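Local coordinates for protein leucyl aminopeptidase (Trypanosoma brucei brucei, PDB 5NTD) that probably removes amino-terminal residues, leucine among them, from peptides as a six-chain, manganese-containing aminopeptidase of the M17 family, at residues D355-K360 against G374-G379; A400-A405 against S473-F478; I408-H413 against F440-C445; A458-L463 against T480-P485. One frame throughout, in Å; residues are numbered along the deposited sequence.

Overall arrangement
All four contacts are buried and lie in the catalytic domain, and none has a hydrogen bond between its two segments. Contacts 1 and 4 both reach the small sheet of strands 356-358, 364-366 and 460-461, their centres about 8 Å apart, and both border the second subunit. Contacts 2 and 3 share helix 404-410 and border the third. Contact 2 touches the other three, meeting contacts 3 and 4 through helix 471-480 and contact 1 through both its segments. Hydrocarbon packing dominates contacts 1 to 3, whereas contact 4 brings a thioether against a hydroxyl and an imidazole. Contacts 1 and 2 flank bicarbonate and bestatin, and Leu463 of contact 4 also touches bestatin; contact 3 is plain packing.

Contact 1 of 4, residues D355-K360 against G374-G379; sequences DIIVMK and GRIVLG. With BCT (bicarbonate ion), chain B.
The side chain of Met359, just after strand 356-358, crosses that of Ile376 at about a right angle and packs on the start of helix 374-387. Its terminal methyl does the closest touching: Met359 CE is 3.3 Å from the backbone O of Ile376 and 3.8 Å from CA of Gly379. Because Gly379 has no side chain, the methyl rests directly on the helix backbone. Successive bends at chi2 and chi3 (-74° and -75°) curl the thioether so that Met359 SD stays 4.1 Å from Ile376 CG2. Ile357 also reaches Ile376, its CD1 lying 4.1 Å from Ile376 CD1 and touching the CG2 branch; the two side chains cross obliquely. The same helix start grips bicarbonate. Gly374 N donates to its O1 at 2.8 Å, and the Arg375 chain, bent at chi3, brings NE within 2.6 Å of O2 in a nearly straight bond (173°). Arg375 NH2 takes O3 at 3.2 Å. NE and NH2 thus meet the anion at the edge of the guanidinium, with the bicarbonate carbon in its plane; the backbone N of Arg375 adds a further bond to O2. Farther out, helix 254-260 supplies Ser258 against Ile357 and Val259 against Ile376; helix 471-480 packs Ala475 and Phe478 on Arg375; and Ile357 pairs through its backbone with Val365 of strand 364-366.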
loop_
_atom_site.group_PDB
_atom_site.type_symbol
_atom_site.label_atom_id
_atom_site.label_comp_id
_atom_site.label_asym_id
_atom_site.label_seq_id
_atom_site.Cartn_x
_atom_site.Cartn_y
_atom_site.Cartn_z
ATOM N N ASP G 355 5.565 23.663 8.328
ATOM C CA ASP G 355 5.900 24.681 9.325
ATOM C C ASP G 355 7.412 24.951 9.264
ATOM O O ASP G 355 8.207 24.088 8.913
ATOM C CB ASP G 355 5.536 24.277 10.744
ATOM C CG ASP G 355 4.105 24.542 11.093
ATOM O OD1 ASP G 355 3.346 25.152 10.314
ATOM O OD2 ASP G 355 3.685 24.106 12.179
ATOM N N ILE G 356 7.777 26.188 9.584
ATOM C CA ILE G 356 9.181 26.591 9.642
ATOM C C ILE G 356 9.499 26.916 11.093
ATOM O O ILE G 356 8.888 27.773 11.717
ATOM C CB ILE G 356 9.496 27.759 8.721
ATOM C CG1 ILE G 356 9.321 27.309 7.278
ATOM C CG2 ILE G 356 10.925 28.240 8.922
ATOM C CD1 ILE G 356 9.431 28.413 6.260
ATOM N N ILE G 357 10.500 26.222 11.604
ATOM C CA ILE G 357 10.953 26.358 13.006
ATOM C C ILE G 357 12.175 27.258 13.105
ATOM O O ILE G 357 13.107 27.160 12.308
ATOM C CB ILE G 357 11.355 24.985 13.578
ATOM C CG1 ILE G 357 10.117 24.132 13.783
ATOM C CG2 ILE G 357 12.120 25.117 14.894
ATOM C CD1 ILE G 357 10.469 22.661 14.001
ATOM N N VAL G 358 12.157 28.148 14.083
ATOM C CA VAL G 358 13.375 28.913 14.431
ATOM C C VAL G 358 14.060 28.186 15.595
ATOM O O VAL G 358 13.588 28.200 16.725
ATOM C CB VAL G 358 13.101 30.378 14.798
ATOM C CG1 VAL G 358 14.429 31.126 14.980
ATOM C CG2 VAL G 358 12.275 31.059 13.719
ATOM N N MET G 359 15.150 27.517 15.267
ATOM C CA MET G 359 15.876 26.703 16.251
ATOM C C MET G 359 16.609 27.629 17.231
ATOM O O MET G 359 16.832 28.795 16.944
ATOM C CB MET G 359 16.901 25.797 15.565
ATOM C CG MET G 359 16.305 24.809 14.544
ATOM S SD MET G 359 15.432 23.450 15.346
ATOM C CE MET G 359 16.837 22.485 15.912
ATOM N N LYS G 360 16.961 27.092 18.379
ATOM C CA LYS G 360 17.774 27.839 19.365
ATOM C C LYS G 360 19.093 28.299 18.782
ATOM O O LYS G 360 19.551 29.396 19.058
ATOM C CB LYS G 360 18.044 27.023 20.602
ATOM C CG LYS G 360 18.791 27.794 21.683
ATOM C CD LYS G 360 17.988 28.940 22.230
ATOM C CE LYS G 360 18.872 29.751 23.190
ATOM N NZ LYS G 360 18.118 30.876 23.804
ATOM N N GLY G 374 13.193 13.731 16.131
ATOM C CA GLY G 374 14.296 13.484 17.036
ATOM C C GLY G 374 15.441 14.404 16.750
ATOM O O GLY G 374 16.016 15.008 17.646
ATOM N N ARG G 375 15.769 14.526 15.484
ATOM C CA ARG G 375 16.890 15.340 15.094
ATOM C C ARG G 375 16.652 16.803 15.436
ATOM O O ARG G 375 17.582 17.558 15.717
ATOM C CB ARG G 375 17.204 15.149 13.607
ATOM C CG ARG G 375 16.185 15.763 12.682
ATOM C CD ARG G 375 16.368 15.230 11.274
ATOM N NE ARG G 375 16.011 13.807 11.199
ATOM C CZ ARG G 375 16.248 13.036 10.150
ATOM N NH1 ARG G 375 16.854 13.536 9.078
ATOM N NH2 ARG G 375 15.928 11.781 10.184
ATOM N N ILE G 376 15.387 17.203 15.389
ATOM C CA ILE G 376 15.005 18.604 15.710
ATOM C C ILE G 376 15.227 18.893 17.197
ATOM O O ILE G 376 15.813 19.867 17.612
ATOM C CB ILE G 376 13.537 18.872 15.341
ATOM C CG1 ILE G 376 13.395 18.873 13.805
ATOM C CG2 ILE G 376 13.070 20.186 15.930
ATOM C CD1 ILE G 376 11.981 18.953 13.311
ATOM N N VAL G 377 14.716 18.005 17.977
ATOM C CA VAL G 377 14.788 18.077 19.424
ATOM C C VAL G 377 16.279 18.062 19.877
ATOM O O VAL G 377 16.730 18.833 20.698
ATOM C CB VAL G 377 13.901 16.913 19.927
ATOM C CG1 VAL G 377 14.556 16.022 20.913
ATOM C CG2 VAL G 377 12.547 17.438 20.351
ATOM N N LEU G 378 17.044 17.196 19.252
ATOM C CA LEU G 378 18.467 17.083 19.523
ATOM C C LEU G 378 19.235 18.307 19.075
ATOM O O LEU G 378 20.271 18.659 19.644
ATOM C CB LEU G 378 19.044 15.828 18.860
ATOM C CG LEU G 378 18.580 14.507 19.467
ATOM C CD1 LEU G 378 18.911 13.354 18.547
ATOM C CD2 LEU G 378 19.219 14.286 20.834
ATOM N N GLY G 379 18.764 18.924 18.012
ATOM C CA GLY G 379 19.400 20.171 17.514
ATOM C C GLY G 379 19.397 21.271 18.578
ATOM O O GLY G 379 20.389 21.953 18.816
HETATM C C BCT B . 14.231 11.567 13.471
HETATM O O1 BCT B . 13.468 11.449 14.582
HETATM O O2 BCT B . 14.917 12.559 13.218
HETATM O O3 BCT B . 14.223 10.650 12.615
#

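Contact 2 of 4, residues A400-A405 against S473-F478; sequences ATLTGA and SCAGYF. With BES (2-(3-amino-2-hydroxy-4-phenyl-butyrylamino)-4-methyl-pentanoic acid), chain C.
Apolar contact centres on the methyl of Ala475, which projects from helix 471-480 between two neighbouring residues of the loop that leads into helix 404-410. Leu402 CD2 meets Ala475 CB at 3.7 Å, and Thr403 CG2 meets the same CB at 3.8 Å. Leu402 directs its two branches to different helices: while CD2 takes the alanine, Leu402 CD1 lies 3.6 Å from Arg375 N at the start of helix 374-387. The hydroxyls of Thr401 and Thr403 and the backbone N of Leu402 have partners outside the two segments. Thr403, with OG1 set between its backbone N and carbonyl carbon (chi1 66°), turns its methyl to the alanine and its hydroxyl to Asp495 OD2; OG1 also caps helix 404-410 through a weak bond from Gln406 N. The other carboxylate oxygen of Asp495 receives Leu402 N, so one aspartate holds two successive residues. Thr401 OG1 bonds Asp312, a manganese ligand, which links the loop to the metal site. Ligand contacts are made largely by the backbone. Gly404 N donates to bestatin O4 at 3.1 Å (158°), Thr401 O stands 3.2 Å from bestatin N2, and Leu402 O is 3.4 Å from C6. Thr401 centres an inverse gamma turn, and this strand-to-helix loop, backed by helix 471-480, forms a wall of the inhibitor pocket in the two-metal M17 active site.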
loop_
_atom_site.group_PDB
_atom_site.type_symbol
_atom_site.label_atom_id
_atom_site.label_comp_id
_atom_site.label_asym_id
_atom_site.label_seq_id
_atom_site.Cartn_x
_atom_site.Cartn_y
_atom_site.Cartn_z
ATOM N N ALA G 400 20.405 8.605 20.773
ATOM C CA ALA G 400 19.029 8.701 20.249
ATOM C C ALA G 400 18.591 7.474 19.510
ATOM O O ALA G 400 19.341 6.879 18.757
ATOM C CB ALA G 400 18.925 9.898 19.348
ATOM N N THR G 401 17.351 7.116 19.743
ATOM C CA THR G 401 16.664 6.064 18.952
ATOM C C THR G 401 16.161 6.691 17.648
ATOM O O THR G 401 14.985 6.971 17.481
ATOM C CB THR G 401 15.504 5.457 19.735
ATOM O OG1 THR G 401 14.715 6.518 20.298
ATOM C CG2 THR G 401 16.038 4.603 20.852
ATOM N N LEU G 402 17.079 6.986 16.769
ATOM C CA LEU G 402 16.839 8.034 15.789
ATOM C C LEU G 402 16.262 7.581 14.428
ATOM O O LEU G 402 15.429 8.287 13.885
ATOM C CB LEU G 402 18.087 8.909 15.567
ATOM C CG LEU G 402 17.816 10.285 14.945
ATOM C CD1 LEU G 402 16.847 11.113 15.782
ATOM C CD2 LEU G 402 19.109 11.039 14.756
ATOM N N THR G 403 16.758 6.487 13.875
ATOM C CA THR G 403 16.381 6.097 12.520
ATOM C C THR G 403 16.120 4.620 12.396
ATOM O O THR G 403 16.864 3.806 12.939
ATOM C CB THR G 403 17.452 6.475 11.461
ATOM O OG1 THR G 403 18.645 5.717 11.678
ATOM C CG2 THR G 403 17.807 7.952 11.489
ATOM N N GLY G 404 15.123 4.273 11.583
ATOM C CA GLY G 404 14.958 2.907 11.093
ATOM C C GLY G 404 16.153 2.453 10.238
ATOM O O GLY G 404 16.560 1.295 10.261
ATOM N N ALA G 405 16.756 3.387 9.537
ATOM C CA ALA G 405 17.995 3.131 8.785
ATOM C C ALA G 405 19.113 2.492 9.637
ATOM O O ALA G 405 19.896 1.700 9.147
ATOM C CB ALA G 405 18.519 4.432 8.152
ATOM N N SER G 473 23.624 8.615 8.662
ATOM C CA SER G 473 24.610 9.675 8.608
ATOM C C SER G 473 23.960 11.045 8.474
ATOM O O SER G 473 24.298 11.999 9.176
ATOM C CB SER G 473 25.581 9.437 7.470
ATOM O OG SER G 473 26.176 8.143 7.549
ATOM N N CYS G 474 23.031 11.138 7.553
ATOM C CA CYS G 474 22.331 12.414 7.280
ATOM C C CYS G 474 21.572 12.929 8.507
ATOM O O CYS G 474 21.575 14.120 8.778
ATOM C CB CYS G 474 21.373 12.292 6.088
ATOM S SG CYS G 474 22.237 12.284 4.504
ATOM N N ALA G 475 20.951 12.039 9.256
ATOM C CA ALA G 475 20.275 12.456 10.509
ATOM C C ALA G 475 21.291 13.042 11.502
ATOM O O ALA G 475 21.046 14.037 12.169
ATOM C CB ALA G 475 19.520 11.315 11.137
ATOM N N GLY G 476 22.452 12.412 11.560
ATOM C CA GLY G 476 23.556 12.907 12.389
ATOM C C GLY G 476 24.013 14.263 11.910
ATOM O O GLY G 476 24.160 15.205 12.687
ATOM N N TYR G 477 24.182 14.376 10.609
ATOM C CA TYR G 477 24.624 15.648 10.008
ATOM C C TYR G 477 23.707 16.780 10.442
ATOM O O TYR G 477 24.145 17.857 10.802
ATOM C CB TYR G 477 24.696 15.576 8.478
ATOM C CG TYR G 477 24.840 16.952 7.878
ATOM C CD1 TYR G 477 26.072 17.600 7.855
ATOM C CD2 TYR G 477 23.728 17.655 7.414
ATOM C CE1 TYR G 477 26.210 18.882 7.356
ATOM C CE2 TYR G 477 23.856 18.941 6.912
ATOM C CZ TYR G 477 25.097 19.543 6.889
ATOM O OH TYR G 477 25.218 20.824 6.424
ATOM N N PHE G 478 22.402 16.536 10.362
ATOM C CA PHE G 478 21.401 17.550 10.712
ATOM C C PHE G 478 21.711 18.131 12.099
ATOM O O PHE G 478 21.706 19.338 12.321
ATOM C CB PHE G 478 19.980 16.988 10.708
ATOM C CG PHE G 478 18.948 17.981 11.142
ATOM C CD1 PHE G 478 18.703 18.210 12.485
ATOM C CD2 PHE G 478 18.235 18.718 10.205
ATOM C CE1 PHE G 478 17.759 19.146 12.887
ATOM C CE2 PHE G 478 17.290 19.661 10.601
ATOM C CZ PHE G 478 17.046 19.873 11.934
HETATM N N2 BES C . 11.863 7.267 16.679
HETATM C C1 BES C . 11.892 6.979 15.246
HETATM C C6 BES C . 13.038 6.022 14.834
HETATM C C7 BES C . 12.815 4.546 15.015
HETATM C C8 BES C . 13.055 3.935 16.237
HETATM C C12 BES C . 12.418 3.754 13.946
HETATM C C9 BES C . 12.859 2.566 16.401
HETATM C C11 BES C . 12.216 2.374 14.108
HETATM C C10 BES C . 12.429 1.778 15.336
HETATM C C2 BES C . 11.997 8.344 14.532
HETATM O O2 BES C . 11.387 9.452 15.263
HETATM C C3 BES C . 11.279 8.230 13.220
HETATM O O3 BES C . 10.056 8.500 13.285
HETATM N N1 BES C . 12.076 7.909 12.187
HETATM C C4 BES C . 11.654 7.743 10.828
HETATM C C13 BES C . 11.771 9.040 10.036
HETATM C C14 BES C . 11.001 9.056 8.716
HETATM C C15 BES C . 9.568 8.537 8.738
HETATM C C16 BES C . 10.926 10.471 8.197
HETATM C C5 BES C . 12.494 6.729 10.130
HETATM O O1 BES C . 11.923 5.944 9.373
HETATM O O4 BES C . 13.715 6.705 10.312
#

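Contact 3 of 4, residues I408-H413 against F440-C445; sequences IATGRH and FPVLYC
Hydrocarbon packing brings Thr410 of helix 404-410 against Phe440 and Val442 near strand 439-441. One methyl does nearly all the work: Thr410 CG2 is 3.9 Å from Val442 CG1, with the two side chains crossing at about a right angle. It also touches Phe440 CB at 4.1 Å and lies beside CD2, at the edge of the phenyl ring and near its plane. A face of that ring is occupied by Pro441, whose CD sits 3.2 Å above the Phe440 plane toward the rim. The backbone contributes a van der Waals contact, Thr410 CG2 to Phe440 O at 4.0 Å. Hydrogen bonding belongs to the other branch of the threonine. With chi1 at 67°, CG2 faces the strand while OG1 bonds His414 O, beyond the helix, and Gln406 NE2, one turn earlier; the same amide nitrogen also bonds Gly411 O, where phi is positive (88°). Asp468 of the third subunit forms a salt bridge with Arg412, and Val442 of that subunit packs on Phe440. Chemically, Thr410 is divided: across these two segments its methyl contributes van der Waals packing and no hydrogen bond, while the two bonds to its hydroxyl are consistent with a side chain held in this rotation.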
loop_
_atom_site.group_PDB
_atom_site.type_symbol
_atom_site.label_atom_id
_atom_site.label_comp_id
_atom_site.label_asym_id
_atom_site.label_seq_id
_atom_site.Cartn_x
_atom_site.Cartn_y
_atom_site.Cartn_z
ATOM N N ILE G 408 18.890 -1.217 9.618
ATOM C CA ILE G 408 19.262 -1.691 8.276
ATOM C C ILE G 408 20.764 -1.654 8.078
ATOM O O ILE G 408 21.358 -2.562 7.513
ATOM C CB ILE G 408 18.539 -0.857 7.185
ATOM C CG1 ILE G 408 17.024 -1.193 7.216
ATOM C CG2 ILE G 408 19.115 -1.136 5.811
ATOM C CD1 ILE G 408 16.171 -0.238 6.427
ATOM N N ALA G 409 21.357 -0.600 8.578
ATOM C CA ALA G 409 22.796 -0.371 8.395
ATOM C C ALA G 409 23.684 -1.217 9.322
ATOM O O ALA G 409 24.557 -1.946 8.859
ATOM C CB ALA G 409 23.125 1.112 8.557
ATOM N N THR G 410 23.488 -1.045 10.611
ATOM C CA THR G 410 24.365 -1.665 11.654
ATOM C C THR G 410 23.707 -2.728 12.526
ATOM O O THR G 410 24.359 -3.414 13.297
ATOM C CB THR G 410 25.023 -0.626 12.578
ATOM O OG1 THR G 410 24.040 0.033 13.374
ATOM C CG2 THR G 410 25.780 0.394 11.775
ATOM N N GLY G 411 22.408 -2.884 12.386
ATOM C CA GLY G 411 21.695 -4.059 12.966
ATOM C C GLY G 411 21.208 -3.905 14.389
ATOM O O GLY G 411 21.261 -2.826 14.971
ATOM N N ARG G 412 20.752 -5.012 14.946
ATOM C CA ARG G 412 20.035 -4.985 16.229
ATOM C C ARG G 412 20.951 -4.861 17.447
ATOM O O ARG G 412 20.506 -4.469 18.501
ATOM C CB ARG G 412 19.137 -6.234 16.376
ATOM C CG ARG G 412 18.122 -6.498 15.263
ATOM C CD ARG G 412 17.049 -5.487 15.375
ATOM N NE ARG G 412 15.860 -5.794 14.592
ATOM C CZ ARG G 412 14.691 -6.181 15.096
ATOM N NH1 ARG G 412 14.507 -6.332 16.411
ATOM N NH2 ARG G 412 13.693 -6.430 14.265
ATOM N N HIS G 413 22.232 -5.171 17.276
ATOM C CA HIS G 413 23.181 -5.241 18.401
ATOM C C HIS G 413 24.229 -4.177 18.425
ATOM O O HIS G 413 24.927 -4.033 19.406
ATOM C CB HIS G 413 23.861 -6.606 18.472
ATOM C CG HIS G 413 22.892 -7.734 18.439
ATOM N ND1 HIS G 413 22.424 -8.267 17.258
ATOM C CD2 HIS G 413 22.248 -8.388 19.430
ATOM C CE1 HIS G 413 21.552 -9.219 17.524
ATOM N NE2 HIS G 413 21.427 -9.311 18.833
ATOM N N PHE G 440 29.083 0.409 15.895
ATOM C CA PHE G 440 29.761 0.337 14.589
ATOM C C PHE G 440 29.606 1.659 13.860
ATOM O O PHE G 440 28.565 2.304 13.960
ATOM C CB PHE G 440 29.202 -0.814 13.760
ATOM C CG PHE G 440 30.056 -1.144 12.584
ATOM C CD1 PHE G 440 31.254 -1.872 12.765
ATOM C CD2 PHE G 440 29.769 -0.634 11.340
ATOM C CE1 PHE G 440 32.085 -2.138 11.693
ATOM C CE2 PHE G 440 30.609 -0.876 10.271
ATOM C CZ PHE G 440 31.759 -1.637 10.433
ATOM N N PRO G 441 30.660 2.123 13.163
ATOM C CA PRO G 441 30.540 3.425 12.517
ATOM C C PRO G 441 29.662 3.447 11.294
ATOM O O PRO G 441 29.548 2.447 10.561
ATOM C CB PRO G 441 31.960 3.764 12.085
ATOM C CG PRO G 441 32.788 2.587 12.369
ATOM C CD PRO G 441 31.953 1.491 12.910
ATOM N N VAL G 442 29.029 4.603 11.099
ATOM C CA VAL G 442 28.394 4.918 9.832
ATOM C C VAL G 442 29.157 6.036 9.152
ATOM O O VAL G 442 29.884 6.774 9.787
ATOM C CB VAL G 442 26.913 5.248 9.928
ATOM C CG1 VAL G 442 26.142 4.059 10.466
ATOM C CG2 VAL G 442 26.673 6.471 10.792
ATOM N N LEU G 443 28.953 6.142 7.839
ATOM C CA LEU G 443 29.687 7.111 7.002
ATOM C C LEU G 443 29.639 8.528 7.581
ATOM O O LEU G 443 28.582 9.041 7.833
ATOM C CB LEU G 443 29.136 7.139 5.584
ATOM C CG LEU G 443 29.738 8.166 4.632
ATOM C CD1 LEU G 443 31.166 7.805 4.294
ATOM C CD2 LEU G 443 28.894 8.235 3.360
ATOM N N TYR G 444 30.813 9.103 7.782
ATOM C CA TYR G 444 30.979 10.531 8.037
ATOM C C TYR G 444 31.503 11.206 6.787
ATOM O O TYR G 444 32.642 11.052 6.395
ATOM C CB TYR G 444 31.939 10.795 9.210
ATOM C CG TYR G 444 32.057 12.261 9.567
ATOM C CD1 TYR G 444 31.099 12.876 10.367
ATOM C CD2 TYR G 444 33.131 13.034 9.115
ATOM C CE1 TYR G 444 31.181 14.203 10.690
ATOM C CE2 TYR G 444 33.222 14.396 9.431
ATOM C CZ TYR G 444 32.244 14.956 10.215
ATOM O OH TYR G 444 32.296 16.277 10.547
ATOM N N CYS G 445 30.632 11.983 6.190
ATOM C CA CYS G 445 30.933 12.701 4.927
ATOM C C CYS G 445 29.989 13.893 4.725
ATOM O O CYS G 445 29.162 13.893 3.818
ATOM C CB CYS G 445 30.872 11.749 3.749
ATOM S SG CYS G 445 31.720 12.427 2.306
#

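Contact 4 of 4, residues A458-L463 against T480-P485; sequences ADMTNL and TTHLSP
Thr481 OG1 is hydrogen-bonded to Phe478 O in the last turn of helix 471-480, and the tip of Met460 lies against that hydroxyl oxygen. Met460 and Thr481 meet tip to tip, with Met460 CE 3.3 Å and SD 3.4 Å from Thr481 OG1; CE also touches Thr481 CB. The methionine is extended through chi2 and bends at chi3 (75°), which turns the methyl toward the threonine and leaves its sulfur beside His482. There Met460 SD is 3.6 Å from His482 NE2 and 4.5 Å from the ring centroid, an oblique sulfur-aromatic contact 60° off the ring normal. Thr481 OG1 lies over one face of this imidazole, toward its rim, while ND1 is held by Ser361 OG. The ring of Phe478 packs on Met460 SD through CE2, and Met359 packs on His482. A type I turn from Thr480 to Leu483, closed by Leu483 N to Thr480 O, presents Thr481 and His482 together. Beyond the methionine, Thr461 OG1 donates to Leu463 O at 2.9 Å, from above the carbonyl plane; Leu463 itself touches bestatin. At the strand's other end, Asp459 OD1 accepts Asp169 N of the second subunit. The polarisable thioether thus bridges a hydroxyl and an imidazole that each have a polar partner elsewhere, so strand and turn are joined by dispersion and sulfur-aromatic contact.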
loop_
_atom_site.group_PDB
_atom_site.type_symbol
_atom_site.label_atom_id
_atom_site.label_comp_id
_atom_site.label_asym_id
_atom_site.label_seq_id
_atom_site.Cartn_x
_atom_site.Cartn_y
_atom_site.Cartn_z
ATOM N N ALA G 458 13.807 28.099 4.018
ATOM C CA ALA G 458 14.470 28.044 5.326
ATOM C C ALA G 458 15.928 27.729 5.106
ATOM O O ALA G 458 16.326 27.347 4.010
ATOM C CB ALA G 458 13.815 26.996 6.217
ATOM N N ASP G 459 16.709 27.803 6.170
ATOM C CA ASP G 459 18.142 27.430 6.087
ATOM C C ASP G 459 18.319 25.971 5.700
ATOM O O ASP G 459 19.187 25.636 4.941
ATOM C CB ASP G 459 18.877 27.695 7.390
ATOM C CG ASP G 459 18.972 29.155 7.709
ATOM O OD1 ASP G 459 19.194 29.959 6.792
ATOM O OD2 ASP G 459 18.789 29.498 8.891
ATOM N N MET G 460 17.453 25.132 6.204
ATOM C CA MET G 460 17.480 23.703 5.883
ATOM C C MET G 460 16.114 23.062 6.058
ATOM O O MET G 460 15.222 23.607 6.716
ATOM C CB MET G 460 18.489 22.975 6.777
ATOM C CG MET G 460 18.048 22.893 8.243
ATOM S SD MET G 460 19.377 22.393 9.363
ATOM C CE MET G 460 20.315 23.905 9.427
ATOM N N THR G 461 15.969 21.870 5.492
ATOM C CA THR G 461 14.833 20.982 5.837
ATOM C C THR G 461 15.250 20.054 6.998
ATOM O O THR G 461 16.400 20.030 7.397
ATOM C CB THR G 461 14.416 20.098 4.661
ATOM O OG1 THR G 461 15.485 19.190 4.369
ATOM C CG2 THR G 461 14.111 20.951 3.418
ATOM N N ASN G 462 14.288 19.332 7.544
ATOM C CA ASN G 462 14.559 18.265 8.505
ATOM C C ASN G 462 14.592 16.855 7.918
ATOM O O ASN G 462 14.631 15.882 8.648
ATOM C CB ASN G 462 13.565 18.302 9.657
ATOM C CG ASN G 462 12.259 17.648 9.325
ATOM O OD1 ASN G 462 11.723 17.800 8.220
ATOM N ND2 ASN G 462 11.692 16.960 10.302
ATOM N N LEU G 463 14.514 16.754 6.606
ATOM C CA LEU G 463 14.484 15.458 5.959
ATOM C C LEU G 463 15.163 15.495 4.628
ATOM O O LEU G 463 14.981 16.391 3.836
ATOM C CB LEU G 463 13.055 14.959 5.776
ATOM C CG LEU G 463 12.902 13.487 5.333
ATOM C CD1 LEU G 463 13.272 12.556 6.466
ATOM C CD2 LEU G 463 11.502 13.156 4.872
ATOM N N THR G 480 24.478 18.165 13.732
ATOM C CA THR G 480 25.740 18.925 13.755
ATOM C C THR G 480 25.572 20.383 13.317
ATOM O O THR G 480 26.272 21.251 13.808
ATOM C CB THR G 480 26.885 18.296 12.939
ATOM O OG1 THR G 480 26.587 18.314 11.548
ATOM C CG2 THR G 480 27.108 16.881 13.389
ATOM N N THR G 481 24.615 20.642 12.433
ATOM C CA THR G 481 24.388 22.010 11.944
ATOM C C THR G 481 23.943 22.945 13.076
ATOM O O THR G 481 24.003 24.155 12.926
ATOM C CB THR G 481 23.345 22.105 10.818
ATOM O OG1 THR G 481 22.035 21.802 11.328
ATOM C CG2 THR G 481 23.706 21.177 9.653
ATOM N N HIS G 482 23.501 22.368 14.176
ATOM C CA HIS G 482 23.046 23.158 15.341
ATOM C C HIS G 482 24.031 23.210 16.524
ATOM O O HIS G 482 23.724 23.706 17.592
ATOM C CB HIS G 482 21.699 22.662 15.775
ATOM C CG HIS G 482 20.715 22.722 14.666
ATOM N ND1 HIS G 482 20.244 23.920 14.152
ATOM C CD2 HIS G 482 20.201 21.745 13.887
ATOM C CE1 HIS G 482 19.441 23.669 13.140
ATOM N NE2 HIS G 482 19.389 22.358 12.962
ATOM N N LEU G 483 25.229 22.700 16.299
ATOM C CA LEU G 483 26.333 22.861 17.265
ATOM C C LEU G 483 26.731 24.324 17.279
ATOM O O LEU G 483 26.749 24.981 16.238
ATOM C CB LEU G 483 27.553 22.023 16.883
ATOM C CG LEU G 483 27.354 20.506 17.039
ATOM C CD1 LEU G 483 28.410 19.730 16.310
ATOM C CD2 LEU G 483 27.316 20.127 18.515
ATOM N N SER G 484 27.003 24.843 18.464
ATOM C CA SER G 484 27.496 26.239 18.584
ATOM C C SER G 484 28.835 26.405 17.885
ATOM O O SER G 484 29.649 25.498 17.921
ATOM C CB SER G 484 27.666 26.626 20.044
ATOM O OG SER G 484 28.181 27.954 20.166
ATOM N N PRO G 485 29.064 27.560 17.238
ATOM C CA PRO G 485 30.402 27.895 16.736
ATOM C C PRO G 485 31.496 27.953 17.831
ATOM O O PRO G 485 32.655 27.725 17.552
ATOM C CB PRO G 485 30.212 29.285 16.144
ATOM C CG PRO G 485 28.762 29.410 15.875
ATOM C CD PRO G 485 28.076 28.596 16.911
#